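PDB 5K1S: oxidoreductase, zinc-binding dehydrogenase family from Myxococcus xanthus, which is a zinc-containing medium-chain reductase that takes part in an alternative de novo route to isovaleryl coenzyme A. Local coordinates for residues A[54-59]-A[344-349]; A[162-167]-A[315-320]; A[169-174]-A[201-206]. One frame throughout, in Å; residues are numbered along the deposited sequence.

Interaction 1. Residues A[54-59]-A[344-349]; sequences CGVCYH and FRLENR. With ZN (zinc ion), chain F.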
loop_
_atom_site.group_PDB
_atom_site.type_symbol
_atom_site.label_atom_id
_atom_site.label_comp_id
_atom_site.label_asym_id
_atom_site.label_seq_id
_atom_site.Cartn_x
_atom_site.Cartn_y
_atom_site.Cartn_z
ATOM N N CYS A 54 26.864 -11.576 17.019
ATOM C CA CYS A 54 25.587 -10.876 17.081
ATOM C C CYS A 54 25.729 -9.536 16.382
ATOM O O CYS A 54 26.557 -8.710 16.780
ATOM C CB CYS A 54 25.119 -10.671 18.522
ATOM S SG CYS A 54 23.509 -9.851 18.627
ATOM N N GLY A 55 24.918 -9.319 15.352
ATOM C CA GLY A 55 24.971 -8.069 14.629
ATOM C C GLY A 55 24.465 -6.909 15.465
ATOM O O GLY A 55 23.550 -7.043 16.277
ATOM N N VAL A 56 25.084 -5.752 15.259
ATOM C CA VAL A 56 24.677 -4.517 15.921
ATOM C C VAL A 56 23.731 -3.784 14.979
ATOM O O VAL A 56 24.134 -3.335 13.902
ATOM C CB VAL A 56 25.885 -3.646 16.285
ATOM C CG1 VAL A 56 25.431 -2.382 17.015
ATOM C CG2 VAL A 56 26.872 -4.434 17.135
ATOM N N CYS A 57 22.471 -3.670 15.383
ATOM C CA CYS A 57 21.448 -2.974 14.619
ATOM C C CYS A 57 21.057 -1.694 15.348
ATOM O O CYS A 57 20.957 -1.682 16.577
ATOM C CB CYS A 57 20.221 -3.870 14.422
ATOM S SG CYS A 57 18.862 -3.097 13.539
ATOM N N TYR A 58 20.845 -0.615 14.588
ATOM C CA TYR A 58 20.481 0.656 15.208
ATOM C C TYR A 58 19.254 0.507 16.096
ATOM O O TYR A 58 19.085 1.262 17.060
ATOM C CB TYR A 58 20.229 1.723 14.143
ATOM C CG TYR A 58 19.921 3.082 14.728
ATOM C CD1 TYR A 58 20.941 3.932 15.132
ATOM C CD2 TYR A 58 18.610 3.512 14.885
ATOM C CE1 TYR A 58 20.666 5.172 15.672
ATOM C CE2 TYR A 58 18.326 4.753 15.424
ATOM C CZ TYR A 58 19.358 5.579 15.815
ATOM O OH TYR A 58 19.081 6.817 16.352
ATOM N N HIS A 59 18.383 -0.453 15.777
ATOM C CA HIS A 59 17.310 -0.832 16.688
ATOM C C HIS A 59 17.841 -1.020 18.105
ATOM O O HIS A 59 17.188 -0.633 19.080
ATOM C CB HIS A 59 16.652 -2.114 16.174
ATOM C CG HIS A 59 15.424 -2.525 16.926
ATOM N ND1 HIS A 59 14.172 -2.028 16.634
ATOM C CD2 HIS A 59 15.252 -3.403 17.943
ATOM C CE1 HIS A 59 13.283 -2.575 17.442
ATOM N NE2 HIS A 59 13.913 -3.415 18.246
ATOM N N PHE A 344 28.510 3.737 19.860
ATOM C CA PHE A 344 29.015 5.080 19.601
ATOM C C PHE A 344 29.339 5.254 18.123
ATOM O O PHE A 344 28.929 6.238 17.496
ATOM C CB PHE A 344 30.246 5.353 20.464
ATOM C CG PHE A 344 30.697 6.785 20.440
ATOM C CD1 PHE A 344 31.500 7.257 19.413
ATOM C CD2 PHE A 344 30.316 7.662 21.443
ATOM C CE1 PHE A 344 31.912 8.576 19.388
ATOM C CE2 PHE A 344 30.726 8.982 21.422
ATOM C CZ PHE A 344 31.525 9.438 20.394
ATOM N N ARG A 345 30.076 4.302 17.547
ATOM C CA ARG A 345 30.351 4.343 16.114
ATOM C C ARG A 345 29.056 4.406 15.316
ATOM O O ARG A 345 28.909 5.231 14.408
ATOM C CB ARG A 345 31.166 3.119 15.698
ATOM C CG ARG A 345 32.604 3.113 16.185
ATOM C CD ARG A 345 33.345 1.885 15.671
ATOM N NE ARG A 345 33.336 1.811 14.211
ATOM C CZ ARG A 345 33.802 0.785 13.506
ATOM N NH1 ARG A 345 34.321 -0.272 14.120
ATOM N NH2 ARG A 345 33.749 0.814 12.181
ATOM N N LEU A 346 28.102 3.535 15.647
ATOM C CA LEU A 346 26.871 3.457 14.870
ATOM C C LEU A 346 26.035 4.721 15.026
ATOM O O LEU A 346 25.429 5.192 14.057
ATOM C CB LEU A 346 26.073 2.220 15.291
ATOM C CG LEU A 346 24.790 1.925 14.514
ATOM C CD1 LEU A 346 25.067 1.772 13.024
ATOM C CD2 LEU A 346 24.127 0.671 15.062
ATOM N N GLU A 347 25.993 5.289 16.234
ATOM C CA GLU A 347 25.205 6.497 16.459
ATOM C C GLU A 347 25.720 7.654 15.616
ATOM O O GLU A 347 24.947 8.335 14.931
ATOM C CB GLU A 347 25.230 6.873 17.941
ATOM C CG GLU A 347 24.336 6.026 18.823
ATOM C CD GLU A 347 24.434 6.417 20.282
ATOM O OE1 GLU A 347 25.510 6.899 20.700
ATOM O OE2 GLU A 347 23.433 6.253 21.011
ATOM N N ASN A 348 27.029 7.896 15.656
ATOM C CA ASN A 348 27.632 9.053 15.009
ATOM C C ASN A 348 27.917 8.828 13.527
ATOM O O ASN A 348 28.705 9.581 12.939
ATOM C CB ASN A 348 28.919 9.438 15.743
ATOM C CG ASN A 348 28.668 9.813 17.193
ATOM O OD1 ASN A 348 29.087 9.108 18.111
ATOM N ND2 ASN A 348 27.976 10.927 17.404
ATOM N N ARG A 349 27.301 7.818 12.914
ATOM C CA ARG A 349 27.424 7.566 11.479
ATOM C C ARG A 349 28.880 7.423 11.040
ATOM O O ARG A 349 29.197 7.579 9.858
ATOM C CB ARG A 349 26.734 8.669 10.667
HETATM ZN ZN ZN F . 17.507 -5.173 13.321
#
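L346 reaches across from helix 339-347 to the chain that runs from V56 through C57 to Y58, and its methyl CD2 does nearly all of the touching. CD2 of L346 lies 3.6 Å from the backbone N of Y58 and 3.9 Å from the carbonyl C of C57, so it rests on main chain as much as on side chains. On one flank CG1 of V56 comes to 3.9 Å from CD2 of L346, the two side chains sliding past each other in opposite directions. CB of Y58 stands 4.1 Å from CD2 of L346, while CG of L346 sits at the edge of the tyrosine ring, near its plane. The leucine gets there because its CG is anti to the backbone N (chi1 -176°), which extends the branch away from its helix.

One shell further out, C57 turns its CB away from L346 and toward the metal, with SG 2.5 Å from the zinc ion. C57 is also the N-cap of helix 58-64: its SG accepts a weak bond, 3.5 Å long, from the backbone N of H59, while D60 accepts from the backbone N of C57. V56 is anchored by backbone bonding to L355 in strand 354-358. Next to the leucine, E347 forms salt bridges with R64 and R65, tying helix 339-347 to the end of helix 58-64 and the residue after it, and L346 itself also touches V61.

In this example metal and leucine lie on opposite sides of one run of backbone. C57, H79 and C166 together hold this zinc, and a cysteine at a strand-to-helix junction, joined by a histidine and a second cysteine, is characteristic of the catalytic-type zinc site of medium-chain dehydrogenases and reductases.

Interaction 2. Residues A[162-167]-A[315-320]; sequences ATVCCT and DEALRL. With ZN (zinc ion), chain F.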
loop_
_atom_site.group_PDB
_atom_site.type_symbol
_atom_site.label_atom_id
_atom_site.label_comp_id
_atom_site.label_asym_id
_atom_site.label_seq_id
_atom_site.Cartn_x
_atom_site.Cartn_y
_atom_site.Cartn_z
ATOM N N ALA A 162 25.451 -13.333 11.074
ATOM C CA ALA A 162 24.874 -12.538 12.152
ATOM C C ALA A 162 24.354 -11.185 11.691
ATOM O O ALA A 162 23.906 -10.403 12.537
ATOM C CB ALA A 162 25.909 -12.329 13.257
ATOM N N THR A 163 24.406 -10.875 10.392
ATOM C CA THR A 163 23.897 -9.610 9.877
ATOM C C THR A 163 22.944 -9.823 8.706
ATOM O O THR A 163 22.680 -8.883 7.950
ATOM C CB THR A 163 25.049 -8.692 9.455
ATOM O OG1 THR A 163 25.813 -9.321 8.418
ATOM C CG2 THR A 163 25.956 -8.394 10.643
ATOM N N VAL A 164 22.410 -11.033 8.550
ATOM C CA VAL A 164 21.583 -11.350 7.391
ATOM C C VAL A 164 20.135 -10.944 7.631
ATOM O O VAL A 164 19.463 -10.438 6.726
ATOM C CB VAL A 164 21.701 -12.853 7.067
ATOM C CG1 VAL A 164 20.799 -13.236 5.903
ATOM C CG2 VAL A 164 23.141 -13.210 6.756
ATOM N N CYS A 165 19.629 -11.156 8.849
ATOM C CA CYS A 165 18.204 -10.975 9.107
ATOM C C CYS A 165 17.765 -9.545 8.815
ATOM O O CYS A 165 16.782 -9.320 8.101
ATOM C CB CYS A 165 17.884 -11.351 10.553
ATOM S SG CYS A 165 16.115 -11.526 10.894
ATOM N N CYS A 166 18.483 -8.565 9.355
ATOM C CA CYS A 166 18.082 -7.167 9.245
ATOM C C CYS A 166 18.526 -6.514 7.944
ATOM O O CYS A 166 18.380 -5.295 7.804
ATOM C CB CYS A 166 18.630 -6.375 10.431
ATOM S SG CYS A 166 18.078 -7.013 12.012
ATOM N N THR A 167 19.060 -7.283 6.998
ATOM C CA THR A 167 19.426 -6.744 5.693
ATOM C C THR A 167 18.860 -7.623 4.587
ATOM O O THR A 167 17.837 -7.287 3.981
ATOM C CB THR A 167 20.945 -6.629 5.562
ATOM O OG1 THR A 167 21.545 -7.908 5.793
ATOM C CG2 THR A 167 21.491 -5.624 6.566
ATOM N N ASP A 315 15.568 -18.286 6.415
ATOM C CA ASP A 315 16.188 -19.474 5.837
ATOM C C ASP A 315 16.612 -19.216 4.398
ATOM O O ASP A 315 17.707 -19.615 3.985
ATOM C CB ASP A 315 15.224 -20.662 5.902
ATOM C CG ASP A 315 15.071 -21.220 7.307
ATOM O OD1 ASP A 315 16.021 -21.100 8.112
ATOM O OD2 ASP A 315 13.998 -21.783 7.608
ATOM N N GLU A 316 15.759 -18.544 3.623
ATOM C CA GLU A 316 16.104 -18.224 2.242
ATOM C C GLU A 316 17.201 -17.168 2.178
ATOM O O GLU A 316 18.133 -17.282 1.372
ATOM C CB GLU A 316 14.856 -17.752 1.494
ATOM C CG GLU A 316 15.091 -17.409 0.031
ATOM C CD GLU A 316 15.546 -18.604 -0.787
ATOM O OE1 GLU A 316 15.512 -19.739 -0.264
ATOM O OE2 GLU A 316 15.941 -18.406 -1.956
ATOM N N ALA A 317 17.105 -16.133 3.013
ATOM C CA ALA A 317 18.129 -15.093 3.028
ATOM C C ALA A 317 19.489 -15.676 3.390
ATOM O O ALA A 317 20.496 -15.391 2.731
ATOM C CB ALA A 317 17.739 -13.990 4.011
ATOM N N LEU A 318 19.536 -16.495 4.442
ATOM C CA LEU A 318 20.787 -17.145 4.815
ATOM C C LEU A 318 21.324 -17.995 3.671
ATOM O O LEU A 318 22.537 -18.037 3.433
ATOM C CB LEU A 318 20.580 -17.997 6.068
ATOM C CG LEU A 318 20.244 -17.219 7.343
ATOM C CD1 LEU A 318 19.751 -18.158 8.433
ATOM C CD2 LEU A 318 21.453 -16.435 7.824
ATOM N N ARG A 319 20.435 -18.676 2.946
ATOM C CA ARG A 319 20.872 -19.486 1.815
ATOM C C ARG A 319 21.464 -18.616 0.714
ATOM O O ARG A 319 22.466 -18.989 0.090
ATOM C CB ARG A 319 19.702 -20.306 1.275
ATOM C CG ARG A 319 20.111 -21.358 0.256
ATOM C CD ARG A 319 18.906 -21.971 -0.436
ATOM N NE ARG A 319 18.170 -20.987 -1.227
ATOM C CZ ARG A 319 18.573 -20.518 -2.404
ATOM N NH1 ARG A 319 19.715 -20.933 -2.936
ATOM N NH2 ARG A 319 17.835 -19.625 -3.050
ATOM N N LEU A 320 20.861 -17.452 0.458
ATOM C CA LEU A 320 21.359 -16.576 -0.596
ATOM C C LEU A 320 22.756 -16.056 -0.286
ATOM O O LEU A 320 23.560 -15.855 -1.204
ATOM C CB LEU A 320 20.391 -15.411 -0.805
ATOM C CG LEU A 320 19.048 -15.781 -1.439
ATOM C CD1 LEU A 320 18.062 -14.636 -1.312
ATOM C CD2 LEU A 320 19.232 -16.164 -2.901
HETATM ZN ZN ZN F . 17.507 -5.173 13.321
#
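V164 meets A317 and L318 where the irregular start of helix 165-178, with its wider pi-type turn, packs against helix 311-323 in the medium-chain dehydrogenase/reductase fold. The direct contact is wholly apolar and buried. CG1 of V164, anti to the backbone N (chi1 177°), comes to 3.7 Å from CB of A317. L318 arrives at a slant: its CB does not aim at the partner, yet its end bends in, bringing CD2 to 3.7 Å from CB of V164. The valine thus meets two neighbouring groups of one helix, the alanine methyl with CG1 and the leucine methyl with CB.

Hydrogen bonding shapes the turn that carries V164. OG1 of T167 donates to the carbonyl O of T163, in the carbonyl plane, and the amide of Q328 engages the hydroxyls of both threonines.

Charge pairing belongs to the helix. R319 grips E316 side-on, NE donating to OE1 over 3.1 Å at a nearly straight 173° from above the carboxylate plane, and NH2 meeting OE2 on its syn side but tilted out of that plane. R176 in helix 165-178 also forms a salt bridge with OE2 of E316, so an ionic tie joins the two helices beside the apolar contact of V164.

Metal binding completes the set. Two residues beyond V164, the SG of C166 lies beside its own backbone N and coordinates the zinc ion at 2.3 Å.

Interaction 3. Residues A[169-174]-A[201-206]; sequences GTAVHT and VQLARL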
loop_
_atom_site.group_PDB
_atom_site.type_symbol
_atom_site.label_atom_id
_atom_site.label_comp_id
_atom_site.label_asym_id
_atom_site.label_seq_id
_atom_site.Cartn_x
_atom_site.Cartn_y
_atom_site.Cartn_z
ATOM N N GLY A 169 17.491 -10.549 5.002
ATOM C CA GLY A 169 16.201 -11.042 5.459
ATOM C C GLY A 169 15.080 -10.070 5.146
ATOM O O GLY A 169 14.035 -10.453 4.612
ATOM N N THR A 170 15.288 -8.792 5.466
ATOM C CA THR A 170 14.297 -7.774 5.136
ATOM C C THR A 170 14.132 -7.641 3.629
ATOM O O THR A 170 13.020 -7.426 3.135
ATOM C CB THR A 170 14.705 -6.435 5.749
ATOM O OG1 THR A 170 14.871 -6.588 7.165
ATOM C CG2 THR A 170 13.648 -5.368 5.473
ATOM N N ALA A 171 15.232 -7.765 2.881
ATOM C CA ALA A 171 15.158 -7.649 1.429
ATOM C C ALA A 171 14.251 -8.719 0.836
ATOM O O ALA A 171 13.430 -8.429 -0.041
ATOM C CB ALA A 171 16.558 -7.740 0.825
ATOM N N VAL A 172 14.384 -9.965 1.300
ATOM C CA VAL A 172 13.517 -11.034 0.810
ATOM C C VAL A 172 12.057 -10.680 1.057
ATOM O O VAL A 172 11.214 -10.771 0.157
ATOM C CB VAL A 172 13.893 -12.375 1.469
ATOM C CG1 VAL A 172 12.878 -13.462 1.113
ATOM C CG2 VAL A 172 15.293 -12.801 1.044
ATOM N N HIS A 173 11.735 -10.275 2.286
ATOM C CA HIS A 173 10.361 -9.906 2.607
ATOM C C HIS A 173 9.881 -8.756 1.729
ATOM O O HIS A 173 8.744 -8.764 1.245
ATOM C CB HIS A 173 10.257 -9.535 4.087
ATOM C CG HIS A 173 8.853 -9.332 4.563
ATOM N ND1 HIS A 173 7.841 -10.232 4.306
ATOM C CD2 HIS A 173 8.292 -8.333 5.285
ATOM C CE1 HIS A 173 6.718 -9.795 4.847
ATOM N NE2 HIS A 173 6.964 -8.644 5.447
ATOM N N THR A 174 10.743 -7.762 1.501
ATOM C CA THR A 174 10.364 -6.586 0.724
ATOM C C THR A 174 10.319 -6.893 -0.769
ATOM O O THR A 174 9.308 -6.645 -1.433
ATOM C CB THR A 174 11.349 -5.445 0.994
ATOM O OG1 THR A 174 11.410 -5.186 2.402
ATOM C CG2 THR A 174 10.925 -4.175 0.265
ATOM N N VAL A 201 19.317 -4.455 -3.832
ATOM C CA VAL A 201 19.915 -4.303 -5.158
ATOM C C VAL A 201 20.304 -5.667 -5.716
ATOM O O VAL A 201 19.895 -6.052 -6.818
ATOM C CB VAL A 201 21.128 -3.356 -5.098
ATOM C CG1 VAL A 201 21.909 -3.377 -6.413
ATOM C CG2 VAL A 201 20.677 -1.939 -4.778
ATOM N N GLN A 202 21.108 -6.414 -4.958
ATOM C CA GLN A 202 21.538 -7.733 -5.410
ATOM C C GLN A 202 20.341 -8.635 -5.674
ATOM O O GLN A 202 20.259 -9.292 -6.718
ATOM C CB GLN A 202 22.459 -8.370 -4.370
ATOM C CG GLN A 202 23.716 -7.576 -4.070
ATOM C CD GLN A 202 24.578 -8.247 -3.023
ATOM O OE1 GLN A 202 25.387 -9.122 -3.335
ATOM N NE2 GLN A 202 24.405 -7.849 -1.767
ATOM N N LEU A 203 19.399 -8.679 -4.730
ATOM C CA LEU A 203 18.266 -9.586 -4.863
ATOM C C LEU A 203 17.418 -9.232 -6.078
ATOM O O LEU A 203 16.905 -10.120 -6.768
ATOM C CB LEU A 203 17.425 -9.555 -3.585
ATOM C CG LEU A 203 16.325 -10.609 -3.451
ATOM C CD1 LEU A 203 16.885 -12.020 -3.566
ATOM C CD2 LEU A 203 15.602 -10.435 -2.125
ATOM N N ALA A 204 17.261 -7.936 -6.359
ATOM C CA ALA A 204 16.509 -7.523 -7.537
ATOM C C ALA A 204 17.241 -7.913 -8.815
ATOM O O ALA A 204 16.661 -8.538 -9.710
ATOM C CB ALA A 204 16.259 -6.015 -7.496
ATOM N N ARG A 205 18.523 -7.553 -8.917
ATOM C CA ARG A 205 19.309 -7.940 -10.083
ATOM C C ARG A 205 19.367 -9.454 -10.237
ATOM O O ARG A 205 19.457 -9.960 -11.362
ATOM C CB ARG A 205 20.722 -7.363 -9.978
ATOM N N LEU A 206 19.312 -10.194 -9.126
ATOM C CA LEU A 206 19.315 -11.650 -9.210
ATOM C C LEU A 206 18.008 -12.179 -9.784
ATOM O O LEU A 206 17.998 -13.237 -10.422
ATOM C CB LEU A 206 19.571 -12.255 -7.828
ATOM C CG LEU A 206 19.636 -13.786 -7.761
ATOM C CD1 LEU A 206 20.649 -14.224 -6.713
ATOM C CD2 LEU A 206 18.272 -14.396 -7.454
#
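L203 places its methyl CD2 over one face of the flat peptide group that joins A171 to V172, with CD2 of L203 3.6 Å from the carbonyl O of A171. The same methyl is 3.6 Å from CA of V172, so it is the backbone of the opposing helix that receives it first. Two small aliphatic groups border this seat: CB of A171 stands 4.1 Å from CD2 of L203, and CG2 of V172 4.0 Å from it, the valine and leucine side chains lying at an angle to each other. With CG anti to the backbone N (chi1 -170°), L203 can project one branch this far into its neighbour.

Another carbonyl of helix 165-178 does double duty. The O of T170 accepts from the backbone N of T174 and also from its OG1, at 2.9 Å; the hydroxyl approaches from above the carbonyl plane, 42° out of it. The T174 side-chain oxygen is thereby satisfied within its own helix.

H173, whose CB points away from L203, bonds through ND1 to E313 and through NE2 to E300 of the second subunit. V172 and L203 both touch L320, so helix 311-323 completes a three-helix packing here. Helix 195-206 is the crossover between the adjacent parallel strands 186-190 and 210-215, a beta-alpha-beta unit of the Rossmann-type domain, and helix 165-178 leads into that domain.

Together the three contacts trace a path from the GroES-like part, which carries zinc ligands, into the Rossmann-type domain. Interactions 1 and 2, with centres 18 Å apart, converge on one zinc ion: SG of C57 and SG of C166 lie 4.3 Å from each other, and CB of A162 packs 3.8 Å from N of G55. Interactions 2 and 3 are closer, about 10 Å between centres, and share helix 165-178, where O of V164 and N of G169, 2.6 Å apart, probably hydrogen-bond. CD1 of L320 and CD1 of L203 also touch at 3.6 Å. Interaction 3 stands further from the metal, the A171 side chain being about 13 Å from the zinc.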